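Local structure of UPF0255 protein frsA (Vibrio vulnificus, 4I4C) at residues Leu71-Ser76 with Ala99-Arg104; Val196-Gly201 with Ile222-Val227. The protein is an alpha/beta-hydrolase-fold protein that probably hydrolyses carboxylic esters to an alcohol and a carboxylate. One frame throughout, in Å; residues are numbered along the deposited sequence.

Contact 1: residues Leu71-Ser76 with Ala99-Arg104; sequences LARIAS and AYEWTR
Glu101 meets both Ile74 and Arg73 where two helices run nearly antiparallel. The axes of 71-75 and 99-104 come within 9.5 Å at an angle of 157°, and Ile74 and Glu101 have the closest CA atoms. The side chains of Ile74 and Glu101 lie alongside one another and point opposite ways. Ile74 CG1 rests 3.8 Å from Glu101 CB and equally near its CG. The terminal CD1 of Ile74 goes on to the indole, 3.8 Å from Trp102 NE1, with the Ile74 side chain roughly perpendicular to that of Trp102. Leu71 CD2 reaches the benzo part of the same indole, 4.2 Å from Trp102 CZ2. Both methyls approach the ring obliquely.

On the exposed side the contact turns polar. The Glu101 chain bends at chi2 (-65°), which brings its carboxylate against the aliphatic part of Arg73. Arg73 CD lies 3.5 Å from Glu101 OE1. The Arg73 chain runs extended from CG to NE past the acid, and its guanidinium reaches the acid through a water. This water accepts from Arg73 NH1 and donates to Glu101 OE2 at 2.6 Å. OE2 also takes a hydrogen bond from Gly96 N. The other oxygen, Glu101 OE1, forms a weak salt bridge of 3.5 Å with Arg104 NH1, about one helical turn further on. Arg104 CZ lies over one face of the Arg73 guanidinium, the two planes 74° apart. Arg73 NH1 and Arg104 NH1 are 3.2 Å apart, both donors, and the nearby Glu101 carboxylate probably offsets part of their charge.

Trp102 also packs on Ile134 and Ala135 of helix 121-136. The contact is antiparallel helix packing in a helical part of the protein, with an apolar seam inside and a water-bridged charged cluster on the solvent side.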
ATOM      1  N   LEU A  71     -10.747  16.844  -6.249  1.00 15.60           N
ATOM      2  CA  LEU A  71     -10.959  17.179  -4.845  1.00 20.27           C
ATOM      3  C   LEU A  71     -11.883  18.386  -4.677  1.00 21.72           C
ATOM      4  O   LEU A  71     -12.676  18.444  -3.731  1.00 20.84           O
ATOM      5  CB  LEU A  71      -9.625  17.409  -4.130  1.00 14.66           C
ATOM      6  CG  LEU A  71      -8.753  16.154  -3.970  1.00 14.61           C
ATOM      7  CD1 LEU A  71      -7.390  16.506  -3.350  1.00 14.18           C
ATOM      8  CD2 LEU A  71      -9.447  15.101  -3.125  1.00 13.55           C
ATOM      9  N   ALA A  72     -11.781  19.345  -5.592  1.00 18.15           N
ATOM     10  CA  ALA A  72     -12.672  20.502  -5.567  1.00 19.17           C
ATOM     11  C   ALA A  72     -14.128  20.109  -5.810  1.00 21.95           C
ATOM     12  O   ALA A  72     -15.014  20.575  -5.106  1.00 21.50           O
ATOM     13  CB  ALA A  72     -12.218  21.561  -6.560  1.00 18.55           C
ATOM     14  N   ARG A  73     -14.382  19.249  -6.791  1.00 17.51           N
ATOM     15  CA  ARG A  73     -15.757  18.805  -7.038  1.00 16.49           C
ATOM     16  C   ARG A  73     -16.318  18.038  -5.826  1.00 16.72           C
ATOM     17  O   ARG A  73     -17.519  18.072  -5.563  1.00 19.22           O
ATOM     18  CB  ARG A  73     -15.845  17.945  -8.304  1.00 20.60           C
ATOM     19  CG  ARG A  73     -15.739  18.712  -9.628  1.00 19.92           C
ATOM     20  CD  ARG A  73     -15.741  17.729 -10.791  1.00 18.34           C
ATOM     21  NE  ARG A  73     -15.895  18.396 -12.085  1.00 23.41           N
ATOM     22  CZ  ARG A  73     -17.067  18.647 -12.669  1.00 25.41           C
ATOM     23  NH1 ARG A  73     -18.196  18.272 -12.086  1.00 21.80           N
ATOM     24  NH2 ARG A  73     -17.110  19.259 -13.848  1.00 29.38           N
ATOM     25  N   ILE A  74     -15.437  17.354  -5.092  1.00 15.00           N
ATOM     26  CA  ILE A  74     -15.810  16.623  -3.882  1.00 15.23           C
ATOM     27  C   ILE A  74     -16.094  17.586  -2.726  1.00 17.48           C
ATOM     28  O   ILE A  74     -17.107  17.470  -2.029  1.00 14.87           O
ATOM     29  CB  ILE A  74     -14.678  15.657  -3.434  1.00 18.48           C
ATOM     30  CG1 ILE A  74     -14.573  14.448  -4.377  1.00 13.71           C
ATOM     31  CG2 ILE A  74     -14.896  15.210  -1.979  1.00 15.19           C
ATOM     32  CD1 ILE A  74     -13.323  13.585  -4.118  1.00 15.48           C
ATOM     33  N   ALA A  75     -15.188  18.532  -2.519  1.00 18.36           N
ATOM     34  CA  ALA A  75     -15.320  19.459  -1.396  1.00 17.98           C
ATOM     35  C   ALA A  75     -16.383  20.553  -1.633  1.00 23.78           C
ATOM     36  O   ALA A  75     -16.933  21.093  -0.671  1.00 26.80           O
ATOM     37  CB  ALA A  75     -13.993  20.071  -1.070  1.00 16.80           C
ATOM     38  N   SER A  76     -16.650  20.872  -2.901  1.00 18.28           N
ATOM     39  CA  SER A  76     -17.627  21.909  -3.285  1.00 26.18           C
ATOM     40  C   SER A  76     -19.052  21.422  -3.307  1.00 24.24           C
ATOM     41  O   SER A  76     -19.965  22.214  -3.493  1.00 20.51           O
ATOM     42  CB  SER A  76     -17.349  22.449  -4.698  1.00 17.47           C
ATOM     43  OG  SER A  76     -16.254  23.329  -4.692  1.00 55.79           O
ATOM     44  N   ALA A  99     -15.851   8.174  -4.441  1.00 13.73           N
ATOM     45  CA  ALA A  99     -15.725   7.143  -5.478  1.00 14.15           C
ATOM     46  C   ALA A  99     -16.182   7.639  -6.845  1.00 18.19           C
ATOM     47  O   ALA A  99     -15.537   7.374  -7.843  1.00 19.56           O
ATOM     48  CB  ALA A  99     -16.492   5.896  -5.102  1.00 16.50           C
ATOM     49  N   TYR A 100     -17.306   8.345  -6.879  1.00 17.64           N
ATOM     50  CA  TYR A 100     -17.859   8.837  -8.146  1.00 21.53           C
ATOM     51  C   TYR A 100     -16.883   9.776  -8.851  1.00 21.21           C
ATOM     52  O   TYR A 100     -16.616   9.638 -10.044  1.00 20.73           O
ATOM     53  CB  TYR A 100     -19.170   9.575  -7.893  1.00 22.08           C
ATOM     54  CG  TYR A 100     -19.808  10.131  -9.149  1.00 26.81           C
ATOM     55  CD1 TYR A 100     -19.531  11.423  -9.578  1.00 29.00           C
ATOM     56  CD2 TYR A 100     -20.674   9.360  -9.908  1.00 23.61           C
ATOM     57  CE1 TYR A 100     -20.108  11.934 -10.731  1.00 33.97           C
ATOM     58  CE2 TYR A 100     -21.264   9.865 -11.063  1.00 31.56           C
ATOM     59  CZ  TYR A 100     -20.973  11.148 -11.469  1.00 33.10           C
ATOM     60  OH  TYR A 100     -21.540  11.659 -12.615  1.00 37.56           O
ATOM     61  N   GLU A 101     -16.355  10.743  -8.109  1.00 18.59           N
ATOM     62  CA  GLU A 101     -15.522  11.760  -8.728  1.00 16.61           C
ATOM     63  C   GLU A 101     -14.184  11.182  -9.168  1.00 18.90           C
ATOM     64  O   GLU A 101     -13.662  11.576 -10.213  1.00 17.23           O
ATOM     65  CB  GLU A 101     -15.342  12.985  -7.823  1.00 15.29           C
ATOM     66  CG  GLU A 101     -16.651  13.775  -7.526  1.00 15.77           C
ATOM     67  CD  GLU A 101     -17.282  14.447  -8.743  1.00 18.48           C
ATOM     68  OE1 GLU A 101     -16.678  14.459  -9.833  1.00 20.10           O
ATOM     69  OE2 GLU A 101     -18.406  14.981  -8.601  1.00 20.53           O
ATOM     70  N   TRP A 102     -13.630  10.245  -8.393  1.00 17.31           N
ATOM     71  CA  TRP A 102     -12.333   9.670  -8.766  1.00 15.23           C
ATOM     72  C   TRP A 102     -12.495   8.716  -9.938  1.00 16.82           C
ATOM     73  O   TRP A 102     -11.638   8.638 -10.802  1.00 17.60           O
ATOM     74  CB  TRP A 102     -11.638   8.982  -7.585  1.00 13.60           C
ATOM     75  CG  TRP A 102     -10.912   9.951  -6.692  1.00 19.60           C
ATOM     76  CD1 TRP A 102     -11.348  10.463  -5.490  1.00 12.65           C
ATOM     77  CD2 TRP A 102      -9.638  10.553  -6.947  1.00 18.06           C
ATOM     78  NE1 TRP A 102     -10.412  11.337  -4.984  1.00 13.14           N
ATOM     79  CE2 TRP A 102      -9.354  11.409  -5.855  1.00 17.70           C
ATOM     80  CE3 TRP A 102      -8.709  10.451  -7.992  1.00 13.24           C
ATOM     81  CZ2 TRP A 102      -8.172  12.166  -5.782  1.00 19.26           C
ATOM     82  CZ3 TRP A 102      -7.529  11.198  -7.910  1.00 14.87           C
ATOM     83  CH2 TRP A 102      -7.275  12.039  -6.812  1.00 16.96           C
ATOM     84  N   THR A 103     -13.620   8.012  -9.975  1.00 16.00           N
ATOM     85  CA  THR A 103     -13.883   7.097 -11.085  1.00 18.81           C
ATOM     86  C   THR A 103     -14.080   7.875 -12.388  1.00 21.07           C
ATOM     87  O   THR A 103     -13.655   7.431 -13.458  1.00 23.24           O
ATOM     88  CB  THR A 103     -15.092   6.187 -10.769  1.00 20.16           C
ATOM     89  OG1 THR A 103     -14.752   5.336  -9.669  1.00 25.45           O
ATOM     90  CG2 THR A 103     -15.458   5.320 -11.956  1.00 17.84           C
ATOM     91  N   ARG A 104     -14.695   9.055 -12.286  1.00 19.02           N
ATOM     92  CA  ARG A 104     -14.817   9.953 -13.433  1.00 26.82           C
ATOM     93  C   ARG A 104     -13.478  10.262 -14.068  1.00 18.46           C
ATOM     94  O   ARG A 104     -13.361  10.278 -15.287  1.00 19.43           O
ATOM     95  CB  ARG A 104     -15.435  11.283 -13.021  1.00 22.68           C
ATOM     96  CG  ARG A 104     -16.912  11.284 -12.941  1.00 28.69           C
ATOM     97  CD  ARG A 104     -17.378  12.703 -12.618  1.00 35.89           C
ATOM     98  NE  ARG A 104     -17.942  13.370 -13.783  1.00 30.35           N
ATOM     99  CZ  ARG A 104     -18.549  14.551 -13.733  1.00 36.34           C
ATOM    100  NH1 ARG A 104     -18.649  15.188 -12.570  1.00 28.27           N
ATOM    101  NH2 ARG A 104     -19.059  15.096 -14.836  1.00 34.30           N
TER
HETATM  102  O   HOH W   1     -19.165  17.255  -9.579  1.00 13.18           O

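Contact 2: residues Val196-Gly201 with Ile222-Val227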
ATOM      1  N   VAL A 196      12.849  -7.824  -7.275  1.00 19.79           N
ATOM      2  CA  VAL A 196      12.459  -7.399  -5.947  1.00 17.10           C
ATOM      3  C   VAL A 196      10.985  -7.700  -5.710  1.00 20.99           C
ATOM      4  O   VAL A 196      10.143  -7.390  -6.545  1.00 24.76           O
ATOM      5  CB  VAL A 196      12.748  -5.911  -5.713  1.00 23.97           C
ATOM      6  CG1 VAL A 196      14.239  -5.668  -5.677  1.00 17.81           C
ATOM      7  CG2 VAL A 196      12.117  -5.074  -6.801  1.00 20.73           C
ATOM      8  N   ILE A 197      10.682  -8.330  -4.582  1.00 17.74           N
ATOM      9  CA  ILE A 197       9.307  -8.538  -4.181  1.00 16.02           C
ATOM     10  C   ILE A 197       8.912  -7.280  -3.424  1.00 27.81           C
ATOM     11  O   ILE A 197       9.676  -6.805  -2.585  1.00 17.19           O
ATOM     12  CB  ILE A 197       9.157  -9.756  -3.276  1.00 20.42           C
ATOM     13  CG1 ILE A 197       9.719 -11.003  -3.975  1.00 19.01           C
ATOM     14  CG2 ILE A 197       7.674  -9.951  -2.913  1.00 16.02           C
ATOM     15  CD1 ILE A 197       9.917 -12.192  -3.069  1.00 22.47           C
ATOM     16  N   VAL A 198       7.746  -6.719  -3.746  1.00 19.26           N
ATOM     17  CA  VAL A 198       7.353  -5.421  -3.213  1.00 15.08           C
ATOM     18  C   VAL A 198       5.946  -5.470  -2.640  1.00 23.41           C
ATOM     19  O   VAL A 198       5.036  -5.945  -3.312  1.00 27.27           O
ATOM     20  CB  VAL A 198       7.408  -4.338  -4.306  1.00 18.30           C
ATOM     21  CG1 VAL A 198       7.062  -2.980  -3.730  1.00 21.69           C
ATOM     22  CG2 VAL A 198       8.782  -4.312  -4.973  1.00 25.48           C
ATOM     23  N   SER A 199       5.770  -4.992  -1.404  1.00 17.77           N
ATOM     24  CA  SER A 199       4.431  -4.833  -0.829  1.00 25.78           C
ATOM     25  C   SER A 199       4.207  -3.457  -0.189  1.00 24.63           C
ATOM     26  O   SER A 199       5.062  -2.970   0.547  1.00 19.12           O
ATOM     27  CB  SER A 199       4.158  -5.935   0.194  1.00 28.01           C
ATOM     28  OG  SER A 199       4.025  -7.185  -0.454  1.00 27.34           O
ATOM     29  N   ALA A 200       3.064  -2.834  -0.485  1.00 20.32           N
ATOM     30  CA  ALA A 200       2.668  -1.591   0.185  1.00 23.64           C
ATOM     31  C   ALA A 200       1.861  -1.892   1.450  1.00 22.77           C
ATOM     32  O   ALA A 200       1.819  -3.038   1.897  1.00 23.33           O
ATOM     33  CB  ALA A 200       1.891  -0.687  -0.758  1.00 24.93           C
ATOM     34  N   GLY A 201       1.220  -0.874   2.019  1.00 17.41           N
ATOM     35  CA  GLY A 201       0.555  -1.022   3.303  1.00 16.94           C
ATOM     36  C   GLY A 201      -0.909  -1.407   3.195  1.00 23.27           C
ATOM     37  O   GLY A 201      -1.396  -1.675   2.100  1.00 16.69           O
ATOM     38  N   ILE A 222      15.913  -4.648 -13.179  1.00 21.21           N
ATOM     39  CA  ILE A 222      15.390  -5.318 -12.001  1.00 21.33           C
ATOM     40  C   ILE A 222      13.880  -5.538 -12.126  1.00 24.36           C
ATOM     41  O   ILE A 222      13.096  -4.582 -12.199  1.00 26.34           O
ATOM     42  CB  ILE A 222      15.682  -4.516 -10.713  1.00 19.66           C
ATOM     43  CG1 ILE A 222      17.188  -4.364 -10.505  1.00 24.64           C
ATOM     44  CG2 ILE A 222      15.033  -5.198  -9.487  1.00 18.90           C
ATOM     45  CD1 ILE A 222      17.535  -3.600  -9.270  1.00 24.57           C
ATOM     46  N   ALA A 223      13.478  -6.801 -12.152  1.00 24.22           N
ATOM     47  CA  ALA A 223      12.069  -7.149 -12.198  1.00 23.31           C
ATOM     48  C   ALA A 223      11.364  -6.780 -10.899  1.00 26.76           C
ATOM     49  O   ALA A 223      11.943  -6.854  -9.816  1.00 26.92           O
ATOM     50  CB  ALA A 223      11.891  -8.630 -12.497  1.00 22.09           C
ATOM     51  N   MET A 224      10.099  -6.387 -11.009  1.00 24.73           N
ATOM     52  CA  MET A 224       9.318  -6.091  -9.824  1.00 19.92           C
ATOM     53  C   MET A 224       8.193  -7.093  -9.694  1.00 19.92           C
ATOM     54  O   MET A 224       7.472  -7.347 -10.646  1.00 19.45           O
ATOM     55  CB  MET A 224       8.762  -4.668  -9.867  1.00 18.98           C
ATOM     56  CG  MET A 224       7.808  -4.370  -8.724  1.00 18.19           C
ATOM     57  SD  MET A 224       7.264  -2.658  -8.635  1.00 19.58           S
ATOM     58  CE  MET A 224       5.914  -2.649  -9.803  1.00 16.68           C
ATOM     59  N   LEU A 225       8.043  -7.663  -8.507  1.00 19.64           N
ATOM     60  CA  LEU A 225       7.006  -8.650  -8.272  1.00 20.28           C
ATOM     61  C   LEU A 225       6.137  -8.145  -7.140  1.00 24.17           C
ATOM     62  O   LEU A 225       6.541  -8.191  -5.986  1.00 17.12           O
ATOM     63  CB  LEU A 225       7.631  -9.992  -7.908  1.00 17.50           C
ATOM     64  CG  LEU A 225       6.681 -11.159  -7.665  1.00 28.32           C
ATOM     65  CD1 LEU A 225       5.850 -11.409  -8.912  1.00 33.65           C
ATOM     66  CD2 LEU A 225       7.470 -12.401  -7.291  1.00 23.55           C
ATOM     67  N   THR A 226       4.956  -7.624  -7.468  1.00 23.14           N
ATOM     68  CA  THR A 226       4.081  -7.057  -6.442  1.00 18.06           C
ATOM     69  C   THR A 226       3.229  -8.120  -5.752  1.00 27.08           C
ATOM     70  O   THR A 226       2.813  -9.104  -6.366  1.00 27.45           O
ATOM     71  CB  THR A 226       3.186  -5.943  -7.005  1.00 18.24           C
ATOM     72  OG1 THR A 226       2.391  -6.462  -8.077  1.00 18.51           O
ATOM     73  CG2 THR A 226       4.046  -4.800  -7.537  1.00 14.54           C
ATOM     74  N   VAL A 227       2.991  -7.916  -4.460  1.00 19.78           N
ATOM     75  CA  VAL A 227       2.193  -8.828  -3.664  1.00 21.84           C
ATOM     76  C   VAL A 227       1.363  -8.008  -2.679  1.00 21.57           C
ATOM     77  O   VAL A 227       1.850  -7.009  -2.140  1.00 18.86           O
ATOM     78  CB  VAL A 227       3.088  -9.807  -2.850  1.00 19.17           C
ATOM     79  CG1 VAL A 227       2.226 -10.827  -2.128  1.00 23.41           C
ATOM     80  CG2 VAL A 227       4.103 -10.519  -3.745  1.00 18.01           C
TER
HETATM   81  O   HOH W   2       1.326  -4.325  -2.160  1.00 16.86           O
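Strands 196-199 and 223-226 run parallel, with a 37° angle between their short axes. Val196, Ile197 and Val198 pair with Met224, Leu225 and Thr226. Four backbone hydrogen bonds alternate along the ladder. Val196 N donates to Ala223 O at 2.9 Å, and Leu225 N returns a bond to Val196 O. Val198 N then reaches Leu225 O, and Val227 N closes on Val198 O at 3.1 Å. Further along, a water accepts from Ala200 N and donates to Val227 O.

On one face Val198 CG2 packs obliquely on Met224 CG at 3.9 Å. Val196 CG1 sits as close to Ile222 CG2. On the other face Ile197 puts CG1 beside its backbone N (chi1 -56°), which leaves CG2 to meet Val227 CG2 at 3.7 Å. Near the C-terminal end of the ladder, Ser199 OG lies 2.8 Å from Val227 O and is also hydrogen-bonded to His248 NE2. Gly201, just past the strand, touches the bound hexanoic acid.

The pair belongs to a right-handed beta-alpha-beta crossover of the alpha/beta-hydrolase sheet. Helix 210-217 covers the face of Val196, Val198 and Met224. Strand 266-271 flanks 193-199, and antiparallel strand 178-186 flanks 223-226.

From the N terminus, contact 1 comes first. It closes a mostly non-helical loop of 22 residues between helices 64-75 and 98-114. The chain then passes through helices 121-136 and 144-163 and the hairpin of strands 167-175 and 178-186. Contact 2 follows, closing the 20-residue connection that holds helix 210-217. The two loops lie in series, neither nested nor crossed. The centres of contact 1 and contact 2 are 30 Å apart, on opposite sides of the chain's centre. The nearest atoms of contact 1 and contact 2 are about 17 Å apart. Contact 1 ties together helices in the N-terminal part. Contact 2 joins neighbouring strands of the eight-stranded mixed sheet beside the hexanoic acid pocket.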